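Local coordinates for oxalate-binding protein (Thermotoga maritima, PDB 1O4T) that binds oxalate and a manganese ion as a homodimeric cupin and is a putative oxalate decarboxylase, at residues G36-V41 against S115-G120. Numbering follows the deposited sequence.
Sequences GGKGEV and SIENTG
In the cupin fold, a double-stranded beta-helix, K38 and E117 form a surface salt bridge that ties the loop leading into strand 40-45 to the end of strand 113-117. The two strands belong to different sheets of the barrel, and the pair illustrates how two long side chains can join, through one short ion pair, chain segments whose backbones stay apart. K38 NZ donates to E117 OE2 at 2.7 Å, meeting that oxygen from above the carboxylate, 47° out of its plane. The lysine methylene beside the charge comes along: K38 CE lies 3.1 Å from E117 OE2, whereas E117 OE1 stays 3.8 Å from K38 NZ, so the grip is monodentate. The E117 chain leaves its CA with CG opposite the backbone N (chi1 -170°) and runs on extended, which carries the carboxylate out to the ammonium, while the lysine chain bends once, at chi3, to bring its end over the acid. With an alanine in place of E117, the ammonium of K38 would probably lose its mate across the contact and its chain would be freer to swing. The backbone of K38 is anchored separately, through hydrogen bonds to S69. The bridge stands well away from the active-site pocket, the E117 side chain lying about 12 Å from the bound oxalate and about 13 Å from the manganese. Just beyond the strand, N118 ND2 bonds to L64 O and T122 O, while the same amide closes an Asx turn, its OD1 accepting from G120 N at 2.8 Å, with an N-H...O angle of 161°.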
ATOM      1  N   GLY A  36      -9.599 -17.073 -12.794  1.00 35.82           N
ATOM      2  CA  GLY A  36      -9.636 -17.369 -14.217  1.00 35.08           C
ATOM      3  C   GLY A  36      -8.599 -16.675 -15.103  1.00 35.04           C
ATOM      4  O   GLY A  36      -8.792 -16.620 -16.318  1.00 33.86           O
ATOM      5  N   GLY A  37      -7.505 -16.161 -14.523  1.00 34.43           N
ATOM      6  CA  GLY A  37      -6.454 -15.483 -15.305  1.00 34.97           C
ATOM      7  C   GLY A  37      -5.443 -16.443 -15.913  1.00 35.55           C
ATOM      8  O   GLY A  37      -5.626 -17.650 -15.852  1.00 37.19           O
ATOM      9  N   LYS A  38      -4.371 -15.918 -16.495  1.00 35.81           N
ATOM     10  CA  LYS A  38      -3.368 -16.731 -17.203  1.00 36.22           C
ATOM     11  C   LYS A  38      -2.169 -17.044 -16.314  1.00 35.98           C
ATOM     12  O   LYS A  38      -1.764 -16.231 -15.483  1.00 34.28           O
ATOM     13  CB  LYS A  38      -2.871 -16.006 -18.462  1.00 36.48           C
ATOM     14  CG  LYS A  38      -4.002 -15.411 -19.317  1.00 39.51           C
ATOM     15  CD  LYS A  38      -3.524 -14.937 -20.680  1.00 43.28           C
ATOM     16  CE  LYS A  38      -2.837 -13.591 -20.633  1.00 45.55           C
ATOM     17  NZ  LYS A  38      -2.329 -13.161 -22.014  1.00 45.84           N
ATOM     18  N   GLY A  39      -1.614 -18.246 -16.496  1.00 35.66           N
ATOM     19  CA  GLY A  39      -0.414 -18.666 -15.783  1.00 35.99           C
ATOM     20  C   GLY A  39      -0.536 -18.682 -14.273  1.00 36.58           C
ATOM     21  O   GLY A  39      -1.617 -18.819 -13.745  1.00 36.26           O
ATOM     22  N   GLU A  40       0.607 -18.571 -13.597  1.00 37.70           N
ATOM     23  CA  GLU A  40       0.713 -18.728 -12.151  1.00 38.46           C
ATOM     24  C   GLU A  40       1.105 -17.382 -11.568  1.00 38.50           C
ATOM     25  O   GLU A  40       1.969 -16.699 -12.103  1.00 38.73           O
ATOM     26  CB  GLU A  40       1.812 -19.719 -11.766  1.00 38.85           C
ATOM     27  CG  GLU A  40       1.554 -21.179 -12.084  1.00 43.59           C
ATOM     28  CD  GLU A  40       2.734 -22.072 -11.675  1.00 47.27           C
ATOM     29  OE1 GLU A  40       3.743 -21.526 -11.166  1.00 50.34           O
ATOM     30  OE2 GLU A  40       2.658 -23.311 -11.857  1.00 50.54           O
ATOM     31  N   VAL A  41       0.514 -17.080 -10.419  1.00 38.12           N
ATOM     32  CA  VAL A  41       0.657 -15.841  -9.699  1.00 38.31           C
ATOM     33  C   VAL A  41       1.080 -16.163  -8.238  1.00 37.43           C
ATOM     34  O   VAL A  41       0.950 -17.307  -7.797  1.00 37.84           O
ATOM     35  CB  VAL A  41      -0.708 -15.151  -9.859  1.00 38.74           C
ATOM     36  CG1 VAL A  41      -1.293 -14.661  -8.575  1.00 40.50           C
ATOM     37  CG2 VAL A  41      -0.634 -14.133 -10.981  1.00 39.56           C
ATOM     38  N   SER A 115      -9.463  -6.755 -13.602  1.00 31.21           N
ATOM     39  CA  SER A 115      -8.443  -7.754 -13.904  1.00 31.43           C
ATOM     40  C   SER A 115      -7.148  -7.005 -14.055  1.00 31.55           C
ATOM     41  O   SER A 115      -7.163  -5.772 -14.175  1.00 31.64           O
ATOM     42  CB  SER A 115      -8.743  -8.507 -15.196  1.00 31.23           C
ATOM     43  OG  SER A 115      -8.762  -7.656 -16.307  1.00 30.03           O
ATOM     44  N   ILE A 116      -6.032  -7.725 -14.078  1.00 31.29           N
ATOM     45  CA  ILE A 116      -4.750  -7.082 -14.314  1.00 31.16           C
ATOM     46  C   ILE A 116      -3.815  -8.075 -14.959  1.00 32.06           C
ATOM     47  O   ILE A 116      -3.764  -9.245 -14.542  1.00 31.78           O
ATOM     48  CB  ILE A 116      -4.167  -6.495 -12.971  1.00 31.23           C
ATOM     49  CG1 ILE A 116      -2.841  -5.771 -13.196  1.00 33.43           C
ATOM     50  CG2 ILE A 116      -4.000  -7.563 -11.913  1.00 32.15           C
ATOM     51  CD1 ILE A 116      -2.471  -4.775 -12.040  1.00 34.78           C
ATOM     52  N   GLU A 117      -3.112  -7.626 -15.992  1.00 31.95           N
ATOM     53  CA  GLU A 117      -2.199  -8.483 -16.740  1.00 32.46           C
ATOM     54  C   GLU A 117      -0.786  -7.906 -16.827  1.00 32.91           C
ATOM     55  O   GLU A 117      -0.592  -6.699 -17.092  1.00 32.01           O
ATOM     56  CB  GLU A 117      -2.734  -8.715 -18.154  1.00 32.65           C
ATOM     57  CG  GLU A 117      -1.965  -9.794 -18.892  1.00 35.23           C
ATOM     58  CD  GLU A 117      -2.557 -10.171 -20.243  1.00 39.17           C
ATOM     59  OE1 GLU A 117      -3.770  -9.965 -20.455  1.00 41.46           O
ATOM     60  OE2 GLU A 117      -1.796 -10.708 -21.078  1.00 43.83           O
ATOM     61  N   ASN A 118       0.202  -8.788 -16.649  1.00 32.93           N
ATOM     62  CA  ASN A 118       1.596  -8.421 -16.894  1.00 34.06           C
ATOM     63  C   ASN A 118       1.962  -8.539 -18.383  1.00 35.32           C
ATOM     64  O   ASN A 118       2.214  -9.620 -18.894  1.00 36.55           O
ATOM     65  CB  ASN A 118       2.553  -9.258 -16.035  1.00 33.72           C
ATOM     66  CG  ASN A 118       3.993  -8.841 -16.196  1.00 33.56           C
ATOM     67  OD1 ASN A 118       4.286  -7.935 -16.977  1.00 31.60           O
ATOM     68  ND2 ASN A 118       4.911  -9.502 -15.458  1.00 27.99           N
ATOM     69  N   THR A 119       2.048  -7.402 -19.054  1.00 36.31           N
ATOM     70  CA  THR A 119       2.378  -7.362 -20.467  1.00 37.41           C
ATOM     71  C   THR A 119       3.882  -7.067 -20.690  1.00 37.29           C
ATOM     72  O   THR A 119       4.292  -6.810 -21.799  1.00 36.61           O
ATOM     73  CB  THR A 119       1.493  -6.312 -21.174  1.00 37.33           C
ATOM     74  OG1 THR A 119       1.608  -5.059 -20.511  1.00 38.97           O
ATOM     75  CG2 THR A 119       0.011  -6.617 -20.991  1.00 39.41           C
ATOM     76  N   GLY A 120       4.705  -7.116 -19.649  1.00 37.34           N
ATOM     77  CA  GLY A 120       6.144  -6.818 -19.809  1.00 37.28           C
ATOM     78  C   GLY A 120       6.988  -8.073 -19.646  1.00 37.44           C
ATOM     79  O   GLY A 120       6.441  -9.191 -19.555  1.00 36.98           O
TER